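Local coordinates for protein tRNA dimethylallyltransferase (Staphylococcus epidermidis ATCC 12228, PDB 3D3Q) that probably transfers a dimethylallyl group from dimethylallyl diphosphate to adenine 37 of tRNAs that read codons beginning with uridine, in a magnesium-dependent reaction, at residues L23-A28 against E58-P63; L113-F118 against T193-T198; N142-H147 against I161-R166; G225-V230 against K250-V255. All coordinates share one frame; numbering follows the deposited sequence.

Interaction 1: residues L23-A28 against E58-P63; sequences LSIEVA and EMEGIP
Ile25, on the face of helix 20-30 that looks at the loop 58-63, carries most of this contact. From CB, which already points at the loop, the side chain divides. The shorter branch, CG2, reaches 3.9 Å from CG1 of Ile62 and 4.0 Å from OE1 of Glu60. The longer branch leaves with CG1 anti to the carbonyl carbon (chi1 -62°) and runs on extended, which carries CD1 over the loop backbone, 3.6 Å from CA of Met59, a selenomethionine, and beside the carbonyl O of Glu58. The side chains of Ile25 and Ile62 lie alongside one another, running opposite ways. One helical turn on, CB of Ala28 meets both branches of Ile62, lying 3.7 Å from its CG2 and 3.7 Å from its CD1.

Glu26 OE2 and Glu60 OE1 lie 4.0 Å apart, with the carboxylate planes 79° apart. Lys29 forms a salt bridge with Glu60, and a long, weak ion pair with Glu26, which probably eases the like charges. The loop turns back through a type I' turn from Met59 to Ile62, with Gly61 in it at positive phi. Ile25 and Ile62 both also rest on Ile35 of strand 33-37. The arrangement belongs to a P-loop NTPase fold: an apolar patch joins the helix after the predicted ATP-binding loop to the loop leading into edge strand 64-65.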
loop_
_atom_site.group_PDB
_atom_site.type_symbol
_atom_site.label_atom_id
_atom_site.label_comp_id
_atom_site.label_asym_id
_atom_site.label_seq_id
_atom_site.Cartn_x
_atom_site.Cartn_y
_atom_site.Cartn_z
ATOM N N LEU A 23 -0.875 -7.876 -11.181
ATOM C CA LEU A 23 -0.170 -6.874 -11.967
ATOM C C LEU A 23 1.348 -7.022 -11.819
ATOM O O LEU A 23 2.076 -6.949 -12.803
ATOM C CB LEU A 23 -0.605 -5.465 -11.543
ATOM C CG LEU A 23 0.095 -4.291 -12.249
ATOM C CD1 LEU A 23 -0.236 -4.301 -13.717
ATOM C CD2 LEU A 23 -0.347 -3.007 -11.627
ATOM N N SER A 24 1.820 -7.231 -10.590
ATOM C CA SER A 24 3.259 -7.396 -10.349
ATOM C C SER A 24 3.834 -8.505 -11.220
ATOM O O SER A 24 4.841 -8.319 -11.885
ATOM C CB SER A 24 3.547 -7.729 -8.883
ATOM O OG SER A 24 3.295 -6.616 -8.052
ATOM N N ILE A 25 3.189 -9.659 -11.218
ATOM C CA ILE A 25 3.669 -10.769 -12.006
ATOM C C ILE A 25 3.676 -10.425 -13.501
ATOM O O ILE A 25 4.643 -10.732 -14.213
ATOM C CB ILE A 25 2.819 -12.027 -11.717
ATOM C CG1 ILE A 25 2.978 -12.398 -10.240
ATOM C CG2 ILE A 25 3.235 -13.176 -12.603
ATOM C CD1 ILE A 25 2.307 -13.671 -9.843
ATOM N N GLU A 26 2.621 -9.769 -13.983
ATOM C CA GLU A 26 2.543 -9.386 -15.399
ATOM C C GLU A 26 3.700 -8.463 -15.791
ATOM O O GLU A 26 4.252 -8.584 -16.885
ATOM C CB GLU A 26 1.196 -8.705 -15.699
ATOM C CG GLU A 26 -0.001 -9.666 -15.635
ATOM C CD GLU A 26 0.061 -10.796 -16.676
ATOM O OE1 GLU A 26 -0.180 -10.527 -17.884
ATOM O OE2 GLU A 26 0.366 -11.957 -16.286
ATOM N N VAL A 27 4.055 -7.547 -14.892
ATOM C CA VAL A 27 5.159 -6.624 -15.126
ATOM C C VAL A 27 6.460 -7.414 -15.065
ATOM O O VAL A 27 7.381 -7.181 -15.838
ATOM C CB VAL A 27 5.199 -5.535 -14.057
ATOM C CG1 VAL A 27 6.426 -4.684 -14.230
ATOM C CG2 VAL A 27 3.954 -4.702 -14.144
ATOM N N ALA A 28 6.515 -8.362 -14.138
ATOM C CA ALA A 28 7.684 -9.191 -13.961
ATOM C C ALA A 28 7.920 -10.049 -15.189
ATOM O O ALA A 28 9.064 -10.345 -15.544
ATOM C CB ALA A 28 7.516 -10.066 -12.745
ATOM N N GLU A 58 0.557 -19.730 -8.664
ATOM C CA GLU A 58 0.130 -18.439 -9.150
ATOM C C GLU A 58 1.294 -17.526 -9.499
ATOM O O GLU A 58 1.146 -16.600 -10.294
ATOM C CB GLU A 58 -0.777 -17.787 -8.112
ATOM C CG GLU A 58 -1.978 -18.655 -7.740
ATOM C CD GLU A 58 -2.880 -17.994 -6.713
ATOM O OE1 GLU A 58 -2.369 -17.610 -5.636
ATOM O OE2 GLU A 58 -4.098 -17.867 -6.985
HETATM N N MSE A 59 2.457 -17.791 -8.915
HETATM C CA MSE A 59 3.652 -16.985 -9.181
HETATM C C MSE A 59 4.138 -17.129 -10.617
HETATM O O MSE A 59 5.074 -16.445 -11.028
HETATM C CB MSE A 59 4.786 -17.394 -8.244
HETATM C CG MSE A 59 4.551 -17.083 -6.784
HETATM SE SE MSE A 59 6.087 -17.576 -5.699
HETATM C CE MSE A 59 5.165 -18.304 -4.153
ATOM N N GLU A 60 3.502 -18.035 -11.359
ATOM C CA GLU A 60 3.837 -18.310 -12.759
ATOM C C GLU A 60 5.327 -18.324 -13.082
ATOM O O GLU A 60 5.731 -17.833 -14.129
ATOM C CB GLU A 60 3.132 -17.307 -13.676
ATOM C CG GLU A 60 1.728 -17.716 -14.080
ATOM C CD GLU A 60 0.895 -16.537 -14.553
ATOM O OE1 GLU A 60 1.450 -15.651 -15.250
ATOM O OE2 GLU A 60 -0.319 -16.502 -14.238
ATOM N N GLY A 61 6.141 -18.887 -12.199
ATOM C CA GLY A 61 7.559 -18.941 -12.483
ATOM C C GLY A 61 8.345 -17.781 -11.911
ATOM O O GLY A 61 9.496 -17.946 -11.511
ATOM N N ILE A 62 7.746 -16.599 -11.869
ATOM C CA ILE A 62 8.443 -15.448 -11.322
ATOM C C ILE A 62 8.836 -15.713 -9.871
ATOM O O ILE A 62 7.994 -16.013 -9.032
ATOM C CB ILE A 62 7.557 -14.205 -11.342
ATOM C CG1 ILE A 62 7.089 -13.910 -12.772
ATOM C CG2 ILE A 62 8.313 -13.046 -10.706
ATOM C CD1 ILE A 62 8.200 -13.602 -13.737
ATOM N N PRO A 63 10.126 -15.602 -9.554
ATOM C CA PRO A 63 10.593 -15.835 -8.183
ATOM C C PRO A 63 10.177 -14.754 -7.177
ATOM O O PRO A 63 10.355 -13.566 -7.434
ATOM C CB PRO A 63 12.113 -15.915 -8.351
ATOM C CG PRO A 63 12.371 -15.014 -9.517
ATOM C CD PRO A 63 11.264 -15.399 -10.467
#

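Interaction 2: residues L113-F118 against T193-T198; sequences LYNYAF and TENYDT
Tyr114 and Glu194 lie side by side in a single backbone bridge, with two hydrogen bonds about it: Asn195 N donates to Leu113 O at 2.9 Å, and Asn115 N to Thr193 O at 2.8 Å. The first is nearly straight, at 168°. The same two carbonyls also take CA-H...O contacts, Leu113 O from Glu194 CA and Thr193 O from Tyr114 CA.

The Tyr114 ring stands with its edge to the other segment, CD1 being 3.9 Å from CB of Glu194, while CB of its own neighbour Leu113 sits over one face. With CG of Leu113 anti to the carbonyl carbon (chi1 -60°), the chain leads CD2 to CG2 of Thr198, an apolar touch where the two side chains meet at a slant. Amides of Asn115 and Asn195 lie close together, their planes 66° apart, though which end of each is N and which is O is uncertain in the model. The carboxylate of Glu194 forms a salt bridge with Lys6, and OG1 of Thr193 is hydrogen-bonded to Val189 O.

The bridge joins the exits of two helices, 106-113 and 184-192, just ahead of strand 197-204. There Tyr196 packs on helix 78-94 and on Leu9 of strand 8-13.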
loop_
_atom_site.group_PDB
_atom_site.type_symbol
_atom_site.label_atom_id
_atom_site.label_comp_id
_atom_site.label_asym_id
_atom_site.label_seq_id
_atom_site.Cartn_x
_atom_site.Cartn_y
_atom_site.Cartn_z
ATOM N N LEU A 113 11.982 3.504 0.940
ATOM C CA LEU A 113 12.236 4.453 -0.131
ATOM C C LEU A 113 13.094 5.645 0.271
ATOM O O LEU A 113 13.935 6.095 -0.503
ATOM C CB LEU A 113 10.906 4.949 -0.704
ATOM C CG LEU A 113 10.029 3.837 -1.293
ATOM C CD1 LEU A 113 8.702 4.415 -1.731
ATOM C CD2 LEU A 113 10.746 3.187 -2.467
ATOM N N TYR A 114 12.905 6.129 1.491
ATOM C CA TYR A 114 13.627 7.299 1.965
ATOM C C TYR A 114 14.456 7.048 3.203
ATOM O O TYR A 114 14.084 6.244 4.047
ATOM C CB TYR A 114 12.623 8.406 2.267
ATOM C CG TYR A 114 11.613 8.603 1.165
ATOM C CD1 TYR A 114 12.033 8.916 -0.117
ATOM C CD2 TYR A 114 10.243 8.469 1.403
ATOM C CE1 TYR A 114 11.133 9.091 -1.141
ATOM C CE2 TYR A 114 9.318 8.645 0.378
ATOM C CZ TYR A 114 9.784 8.959 -0.901
ATOM O OH TYR A 114 8.933 9.149 -1.956
ATOM N N ASN A 115 15.573 7.754 3.322
ATOM C CA ASN A 115 16.428 7.613 4.486
ATOM C C ASN A 115 16.194 8.697 5.508
ATOM O O ASN A 115 17.136 9.379 5.890
ATOM C CB ASN A 115 17.883 7.672 4.081
ATOM C CG ASN A 115 18.433 6.335 3.753
ATOM O OD1 ASN A 115 19.622 6.207 3.496
ATOM N ND2 ASN A 115 17.574 5.311 3.761
ATOM N N TYR A 116 14.956 8.867 5.948
ATOM C CA TYR A 116 14.666 9.896 6.932
ATOM C C TYR A 116 13.647 9.385 7.937
ATOM O O TYR A 116 12.872 8.469 7.641
ATOM C CB TYR A 116 14.169 11.199 6.243
ATOM C CG TYR A 116 12.652 11.317 6.005
ATOM C CD1 TYR A 116 11.786 11.789 7.009
ATOM C CD2 TYR A 116 12.071 10.908 4.783
ATOM C CE1 TYR A 116 10.389 11.839 6.800
ATOM C CE2 TYR A 116 10.676 10.963 4.574
ATOM C CZ TYR A 116 9.855 11.422 5.588
ATOM O OH TYR A 116 8.505 11.431 5.408
ATOM N N ALA A 117 13.669 9.962 9.135
ATOM C CA ALA A 117 12.744 9.576 10.189
ATOM C C ALA A 117 11.439 10.331 9.983
ATOM O O ALA A 117 11.434 11.561 9.937
ATOM C CB ALA A 117 13.340 9.909 11.550
ATOM N N PHE A 118 10.345 9.584 9.848
ATOM C CA PHE A 118 9.024 10.168 9.640
ATOM C C PHE A 118 8.627 11.061 10.798
ATOM O O PHE A 118 9.421 11.344 11.697
ATOM C CB PHE A 118 7.941 9.074 9.491
ATOM C CG PHE A 118 7.344 8.582 10.817
ATOM C CD1 PHE A 118 5.958 8.412 10.954
ATOM C CD2 PHE A 118 8.163 8.248 11.908
ATOM C CE1 PHE A 118 5.396 7.915 12.150
ATOM C CE2 PHE A 118 7.607 7.749 13.110
ATOM C CZ PHE A 118 6.222 7.581 13.230
ATOM N N THR A 193 16.460 12.304 0.038
ATOM C CA THR A 193 16.729 11.139 0.880
ATOM C C THR A 193 16.283 9.857 0.221
ATOM O O THR A 193 16.242 8.814 0.870
ATOM C CB THR A 193 15.989 11.173 2.226
ATOM O OG1 THR A 193 15.588 12.507 2.543
ATOM C CG2 THR A 193 16.898 10.655 3.312
ATOM N N GLU A 194 15.942 9.935 -1.060
ATOM C CA GLU A 194 15.475 8.756 -1.782
ATOM C C GLU A 194 16.595 7.812 -2.183
ATOM O O GLU A 194 17.595 8.225 -2.750
ATOM C CB GLU A 194 14.685 9.158 -3.024
ATOM C CG GLU A 194 15.458 10.020 -3.987
ATOM C CD GLU A 194 14.645 10.370 -5.222
ATOM O OE1 GLU A 194 15.106 11.231 -6.018
ATOM O OE2 GLU A 194 13.549 9.779 -5.399
ATOM N N ASN A 195 16.397 6.533 -1.897
ATOM C CA ASN A 195 17.388 5.543 -2.197
ATOM C C ASN A 195 17.268 4.953 -3.573
ATOM O O ASN A 195 18.234 4.414 -4.090
ATOM C CB ASN A 195 17.335 4.430 -1.168
ATOM C CG ASN A 195 17.486 4.952 0.247
ATOM O OD1 ASN A 195 18.253 5.887 0.493
ATOM N ND2 ASN A 195 16.752 4.357 1.187
ATOM N N TYR A 196 16.101 5.046 -4.189
ATOM C CA TYR A 196 15.951 4.459 -5.508
ATOM C C TYR A 196 15.223 5.331 -6.506
ATOM O O TYR A 196 14.516 6.268 -6.137
ATOM C CB TYR A 196 15.211 3.119 -5.401
ATOM C CG TYR A 196 15.718 2.207 -4.308
ATOM C CD1 TYR A 196 15.199 2.274 -3.014
ATOM C CD2 TYR A 196 16.714 1.267 -4.571
ATOM C CE1 TYR A 196 15.661 1.413 -2.012
ATOM C CE2 TYR A 196 17.184 0.412 -3.581
ATOM C CZ TYR A 196 16.657 0.484 -2.312
ATOM O OH TYR A 196 17.129 -0.387 -1.362
ATOM N N ASP A 197 15.421 5.007 -7.781
ATOM C CA ASP A 197 14.749 5.694 -8.883
ATOM C C ASP A 197 13.381 5.012 -8.961
ATOM O O ASP A 197 13.076 4.307 -9.931
ATOM C CB ASP A 197 15.497 5.464 -10.198
ATOM C CG ASP A 197 14.702 5.933 -11.400
ATOM O OD1 ASP A 197 15.002 5.515 -12.539
ATOM O OD2 ASP A 197 13.759 6.727 -11.203
ATOM N N THR A 198 12.561 5.235 -7.936
ATOM C CA THR A 198 11.247 4.598 -7.815
ATOM C C THR A 198 10.147 4.953 -8.809
ATOM O O THR A 198 10.038 6.082 -9.271
ATOM C CB THR A 198 10.665 4.804 -6.384
ATOM O OG1 THR A 198 10.153 6.136 -6.261
ATOM C CG2 THR A 198 11.748 4.583 -5.321
#

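Interaction 3: residues N142-H147 against I161-R166; sequences NNNKLH and IHPNNR
Asn164, whose side chain crosses that of Asn143 at about a right angle, has its backbone N bonded to ND1 of His162 at 2.9 Å. The angle at hydrogen is 152°, and the donor lies close to the imidazole plane. This bond sits inside the type I turn from His162 to Asn165 and helps fix the turn that presents Pro163 to helix 143-153.

Pro163 then lies over one face of the His147 ring. Its CB is 3.8 Å from the ring centroid and 24° off the normal, a CH-pi contact displaced toward the rim of the ring. CG of His147 is anti to its backbone N (chi1 -171°), which swings the imidazole out over the proline. On the flank of the same proline, OD1 of Asn144 comes 3.7 Å from Pro163 CB.

Arg166 reaches the start of the helix with its chain extended from CG to NE. CD2 of Leu146 sits over the centre of one guanidinium face, 3.6 Å from CZ. Asn142 is the N-cap of the helix; the bond from Lys145 N to its OD1 is modelled too short for its length to be trusted.

With no carboxylate in the two segments, the arginine's charge is probably offset in part by the carbonyl of Leu141, to which NH1 is bonded. The contact thus relies on a CH-pi contact, a methyl over a guanidinium and polar groups without an acid, joining helix 143-153 to the loop before helix 166-179.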
loop_
_atom_site.group_PDB
_atom_site.type_symbol
_atom_site.label_atom_id
_atom_site.label_comp_id
_atom_site.label_asym_id
_atom_site.label_seq_id
_atom_site.Cartn_x
_atom_site.Cartn_y
_atom_site.Cartn_z
ATOM N N ASN A 142 -11.284 30.436 -9.639
ATOM C CA ASN A 142 -10.757 30.156 -10.966
ATOM C C ASN A 142 -9.355 29.585 -10.828
ATOM O O ASN A 142 -8.841 29.428 -9.723
ATOM C CB ASN A 142 -10.706 31.439 -11.782
ATOM C CG ASN A 142 -9.874 32.494 -11.119
ATOM O OD1 ASN A 142 -8.648 32.390 -11.063
ATOM N ND2 ASN A 142 -10.536 33.522 -10.591
ATOM N N ASN A 143 -8.734 29.283 -11.958
ATOM C CA ASN A 143 -7.393 28.730 -11.940
ATOM C C ASN A 143 -6.358 29.632 -11.277
ATOM O O ASN A 143 -5.533 29.161 -10.495
ATOM C CB ASN A 143 -6.949 28.406 -13.358
ATOM C CG ASN A 143 -6.885 26.927 -13.614
ATOM O OD1 ASN A 143 -6.758 26.498 -14.760
ATOM N ND2 ASN A 143 -6.966 26.135 -12.550
ATOM N N ASN A 144 -6.398 30.925 -11.586
ATOM C CA ASN A 144 -5.444 31.872 -11.012
ATOM C C ASN A 144 -5.772 32.290 -9.578
ATOM O O ASN A 144 -4.869 32.445 -8.754
ATOM C CB ASN A 144 -5.312 33.123 -11.899
ATOM C CG ASN A 144 -4.154 33.025 -12.905
ATOM O OD1 ASN A 144 -2.974 33.013 -12.527
ATOM N ND2 ASN A 144 -4.493 32.961 -14.190
ATOM N N LYS A 145 -7.048 32.467 -9.265
ATOM C CA LYS A 145 -7.404 32.876 -7.915
ATOM C C LYS A 145 -6.977 31.797 -6.924
ATOM O O LYS A 145 -6.506 32.104 -5.832
ATOM C CB LYS A 145 -8.906 33.142 -7.809
ATOM C CG LYS A 145 -9.300 34.067 -6.657
ATOM C CD LYS A 145 -10.831 34.239 -6.572
ATOM C CE LYS A 145 -11.268 35.162 -5.427
ATOM N NZ LYS A 145 -12.745 35.110 -5.243
ATOM N N LEU A 146 -7.125 30.537 -7.321
ATOM C CA LEU A 146 -6.744 29.408 -6.475
ATOM C C LEU A 146 -5.225 29.321 -6.340
ATOM O O LEU A 146 -4.707 28.824 -5.337
ATOM C CB LEU A 146 -7.264 28.099 -7.061
ATOM C CG LEU A 146 -6.837 26.831 -6.316
ATOM C CD1 LEU A 146 -7.582 26.748 -5.003
ATOM C CD2 LEU A 146 -7.122 25.594 -7.165
ATOM N N HIS A 147 -4.525 29.793 -7.371
ATOM C CA HIS A 147 -3.062 29.794 -7.395
ATOM C C HIS A 147 -2.550 30.855 -6.434
ATOM O O HIS A 147 -1.576 30.624 -5.719
ATOM C CB HIS A 147 -2.557 30.095 -8.807
ATOM C CG HIS A 147 -1.078 29.917 -8.974
ATOM N ND1 HIS A 147 -0.450 28.701 -8.807
ATOM C CD2 HIS A 147 -0.109 30.790 -9.339
ATOM C CE1 HIS A 147 0.838 28.829 -9.066
ATOM N NE2 HIS A 147 1.071 30.088 -9.391
ATOM N N ILE A 161 4.733 25.235 -9.924
ATOM C CA ILE A 161 3.462 24.705 -10.414
ATOM C C ILE A 161 2.690 25.789 -11.198
ATOM O O ILE A 161 2.306 26.814 -10.637
ATOM C CB ILE A 161 2.599 24.189 -9.221
ATOM C CG1 ILE A 161 3.310 23.044 -8.522
ATOM C CG2 ILE A 161 1.240 23.713 -9.698
ATOM C CD1 ILE A 161 2.535 22.463 -7.386
ATOM N N HIS A 162 2.478 25.578 -12.494
ATOM C CA HIS A 162 1.766 26.565 -13.304
ATOM C C HIS A 162 0.287 26.610 -12.878
ATOM O O HIS A 162 -0.324 25.577 -12.615
ATOM C CB HIS A 162 1.914 26.201 -14.779
ATOM C CG HIS A 162 1.313 27.200 -15.718
ATOM N ND1 HIS A 162 -0.048 27.340 -15.879
ATOM C CD2 HIS A 162 1.887 28.104 -16.550
ATOM C CE1 HIS A 162 -0.289 28.286 -16.771
ATOM N NE2 HIS A 162 0.868 28.766 -17.193
ATOM N N PRO A 163 -0.309 27.815 -12.793
ATOM C CA PRO A 163 -1.718 27.944 -12.375
ATOM C C PRO A 163 -2.793 27.172 -13.143
ATOM O O PRO A 163 -3.949 27.063 -12.699
ATOM C CB PRO A 163 -1.956 29.469 -12.356
ATOM C CG PRO A 163 -0.884 30.038 -13.214
ATOM C CD PRO A 163 0.310 29.135 -13.014
ATOM N N ASN A 164 -2.408 26.603 -14.277
ATOM C CA ASN A 164 -3.348 25.841 -15.086
ATOM C C ASN A 164 -3.288 24.356 -14.756
ATOM O O ASN A 164 -4.040 23.553 -15.314
ATOM C CB ASN A 164 -3.086 26.081 -16.582
ATOM C CG ASN A 164 -3.731 27.374 -17.087
ATOM O OD1 ASN A 164 -3.577 27.756 -18.249
ATOM N ND2 ASN A 164 -4.475 28.042 -16.208
ATOM N N ASN A 165 -2.406 23.984 -13.839
ATOM C CA ASN A 165 -2.309 22.586 -13.435
ATOM C C ASN A 165 -3.057 22.439 -12.113
ATOM O O ASN A 165 -2.478 22.046 -11.099
ATOM C CB ASN A 165 -0.853 22.191 -13.233
ATOM C CG ASN A 165 -0.693 20.709 -13.011
ATOM O OD1 ASN A 165 -1.647 20.026 -12.632
ATOM N ND2 ASN A 165 0.503 20.199 -13.243
ATOM N N ARG A 166 -4.349 22.746 -12.141
ATOM C CA ARG A 166 -5.161 22.707 -10.943
ATOM C C ARG A 166 -4.889 21.507 -10.067
ATOM O O ARG A 166 -4.839 21.631 -8.844
ATOM C CB ARG A 166 -6.640 22.759 -11.291
ATOM C CG ARG A 166 -7.486 23.263 -10.147
ATOM C CD ARG A 166 -8.951 22.971 -10.375
ATOM N NE ARG A 166 -9.846 23.654 -9.436
ATOM C CZ ARG A 166 -9.971 24.976 -9.349
ATOM N NH1 ARG A 166 -10.813 25.497 -8.472
ATOM N NH2 ARG A 166 -9.246 25.777 -10.128
#

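Interaction 4: residues G225-V230 against K250-V255; sequences GLFNEV and KELVPV
Leu252 pushes its CD1 methyl between Leu226 and Val230, two residues one turn apart on helix 226-235. Its CG is anti to the carbonyl carbon (chi1 -60°) and chi2 is extended, so that the branch tip reaches out to the other helix. There CD1 lies 3.6 Å from CG of Leu226, 3.6 Å from CD2 of the same leucine and 3.9 Å from CG1 of Val230. Leu226 meets it at a slant and Val230 at about a right angle. The second methyl of the valine, CG2, comes 4.1 Å from CB of Leu252, so the leucine is touched at its base as well as its tip.

In Phe227, CG stands anti to the backbone N instead (chi1 -171°), and the ring extends toward helix 252-257. CD2 of the ring stays 4.4 Å from CD2 of Leu252. Edge-on, near the ring plane, CE2 approaches CG1 of Val255, but the position of that methyl is doubtful in the model.

Phe227 and Leu252 also both touch Met262, and Phe227 and Val230 touch Ile256. Gly225 ends the preceding helix in a Schellman motif and is the N-cap of helix 226-235. The result is apolar packing of helix 226-235 on the weakly bonded helix 252-257 in the helical part of this enzyme, in a segment whose first residue, Lys250, ends the region 245-250, thought by similarity to interact with substrate tRNA.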
loop_
_atom_site.group_PDB
_atom_site.type_symbol
_atom_site.label_atom_id
_atom_site.label_comp_id
_atom_site.label_asym_id
_atom_site.label_seq_id
_atom_site.Cartn_x
_atom_site.Cartn_y
_atom_site.Cartn_z
ATOM N N GLY A 225 -11.338 -21.975 4.240
ATOM C CA GLY A 225 -10.705 -22.646 5.357
ATOM C C GLY A 225 -9.887 -21.766 6.279
ATOM O O GLY A 225 -8.979 -22.256 6.953
ATOM N N LEU A 226 -10.196 -20.470 6.301
ATOM C CA LEU A 226 -9.493 -19.513 7.166
ATOM C C LEU A 226 -9.587 -19.952 8.620
ATOM O O LEU A 226 -8.587 -20.004 9.331
ATOM C CB LEU A 226 -10.101 -18.106 7.038
ATOM C CG LEU A 226 -9.699 -17.102 8.128
ATOM C CD1 LEU A 226 -8.196 -16.889 8.108
ATOM C CD2 LEU A 226 -10.429 -15.781 7.924
ATOM N N PHE A 227 -10.802 -20.261 9.056
ATOM C CA PHE A 227 -11.011 -20.685 10.424
ATOM C C PHE A 227 -10.202 -21.951 10.710
ATOM O O PHE A 227 -9.617 -22.081 11.783
ATOM C CB PHE A 227 -12.501 -20.922 10.681
ATOM C CG PHE A 227 -12.844 -21.153 12.126
ATOM C CD1 PHE A 227 -12.650 -22.402 12.711
ATOM C CD2 PHE A 227 -13.330 -20.113 12.912
ATOM C CE1 PHE A 227 -12.942 -22.619 14.063
ATOM C CE2 PHE A 227 -13.625 -20.317 14.261
ATOM C CZ PHE A 227 -13.426 -21.575 14.841
ATOM N N ASN A 228 -10.149 -22.877 9.755
ATOM C CA ASN A 228 -9.394 -24.107 9.965
ATOM C C ASN A 228 -7.915 -23.774 10.170
ATOM O O ASN A 228 -7.215 -24.428 10.947
ATOM C CB ASN A 228 -9.541 -25.047 8.771
ATOM C CG ASN A 228 -8.965 -26.421 9.047
ATOM O OD1 ASN A 228 -8.734 -27.210 8.133
ATOM N ND2 ASN A 228 -8.735 -26.718 10.320
ATOM N N GLU A 229 -7.450 -22.746 9.473
ATOM C CA GLU A 229 -6.069 -22.340 9.582
ATOM C C GLU A 229 -5.769 -21.793 10.975
ATOM O O GLU A 229 -4.835 -22.258 11.632
ATOM C CB GLU A 229 -5.750 -21.290 8.528
ATOM C CG GLU A 229 -4.279 -21.136 8.206
ATOM C CD GLU A 229 -4.053 -20.066 7.168
ATOM O OE1 GLU A 229 -4.129 -18.872 7.533
ATOM O OE2 GLU A 229 -3.824 -20.410 5.986
ATOM N N VAL A 230 -6.554 -20.820 11.440
ATOM C CA VAL A 230 -6.311 -20.252 12.762
ATOM C C VAL A 230 -6.414 -21.327 13.828
ATOM O O VAL A 230 -5.910 -21.162 14.936
ATOM C CB VAL A 230 -7.301 -19.125 13.115
ATOM C CG1 VAL A 230 -7.400 -18.133 11.981
ATOM C CG2 VAL A 230 -8.637 -19.698 13.450
ATOM N N LYS A 250 -6.843 -12.475 15.152
ATOM C CA LYS A 250 -7.188 -12.049 16.506
ATOM C C LYS A 250 -8.702 -12.074 16.744
ATOM O O LYS A 250 -9.144 -12.258 17.875
ATOM C CB LYS A 250 -6.637 -10.642 16.800
ATOM C CG LYS A 250 -7.257 -9.538 15.969
ATOM C CD LYS A 250 -6.837 -8.144 16.424
ATOM C CE LYS A 250 -7.518 -7.088 15.556
ATOM N NZ LYS A 250 -7.160 -5.698 15.932
ATOM N N GLU A 251 -9.495 -11.910 15.686
ATOM C CA GLU A 251 -10.947 -11.923 15.834
ATOM C C GLU A 251 -11.483 -13.332 15.945
ATOM O O GLU A 251 -12.430 -13.592 16.679
ATOM C CB GLU A 251 -11.627 -11.221 14.656
ATOM C CG GLU A 251 -11.224 -9.767 14.494
ATOM C CD GLU A 251 -10.106 -9.580 13.490
ATOM O OE1 GLU A 251 -9.434 -10.588 13.154
ATOM O OE2 GLU A 251 -9.894 -8.421 13.056
ATOM N N LEU A 252 -10.863 -14.246 15.216
ATOM C CA LEU A 252 -11.288 -15.633 15.231
ATOM C C LEU A 252 -10.790 -16.433 16.425
ATOM O O LEU A 252 -11.384 -17.441 16.772
ATOM C CB LEU A 252 -10.869 -16.324 13.930
ATOM C CG LEU A 252 -11.435 -15.727 12.631
ATOM C CD1 LEU A 252 -10.908 -16.493 11.421
ATOM C CD2 LEU A 252 -12.942 -15.774 12.650
ATOM N N VAL A 253 -9.708 -16.010 17.062
ATOM C CA VAL A 253 -9.215 -16.781 18.208
ATOM C C VAL A 253 -10.281 -16.922 19.293
ATOM O O VAL A 253 -10.492 -18.008 19.824
ATOM C CB VAL A 253 -7.936 -16.159 18.841
ATOM C CG1 VAL A 253 -7.477 -16.995 20.024
ATOM C CG2 VAL A 253 -6.826 -16.099 17.813
ATOM N N PRO A 254 -10.976 -15.821 19.631
ATOM C CA PRO A 254 -12.022 -15.848 20.661
ATOM C C PRO A 254 -13.166 -16.816 20.363
ATOM O O PRO A 254 -13.678 -17.483 21.263
ATOM C CB PRO A 254 -12.503 -14.393 20.706
ATOM C CG PRO A 254 -11.283 -13.631 20.341
ATOM C CD PRO A 254 -10.742 -14.438 19.183
ATOM N N VAL A 255 -13.554 -16.897 19.097
ATOM C CA VAL A 255 -14.641 -17.773 18.702
ATOM C C VAL A 255 -14.244 -19.251 18.836
ATOM O O VAL A 255 -15.098 -20.130 18.959
ATOM C CB VAL A 255 -15.134 -17.423 17.252
ATOM C CG1 VAL A 255 -14.069 -17.749 16.243
ATOM C CG2 VAL A 255 -16.415 -18.166 16.941
#

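The four contacts are separate, none touching another. Interaction 1 lies close to the predicted ATP-binding loop: the side chain of Ile25 is about 5 Å from that of Thr21, a substrate-binding residue by similarity. In interaction 4 the side chain of Leu226 is about 11 Å from that of Thr16, also substrate-binding by similarity. The nearest atoms of interactions 1 and 4 are about 12 Å apart, as are those of interactions 1 and 2. Interaction 3 is nested in the loop that interaction 2 closes, a largely helical excursion, yet their centres are 30 Å apart. Interactions 3 and 4 lie on opposite sides of the chain's centre, 52 Å apart between centres.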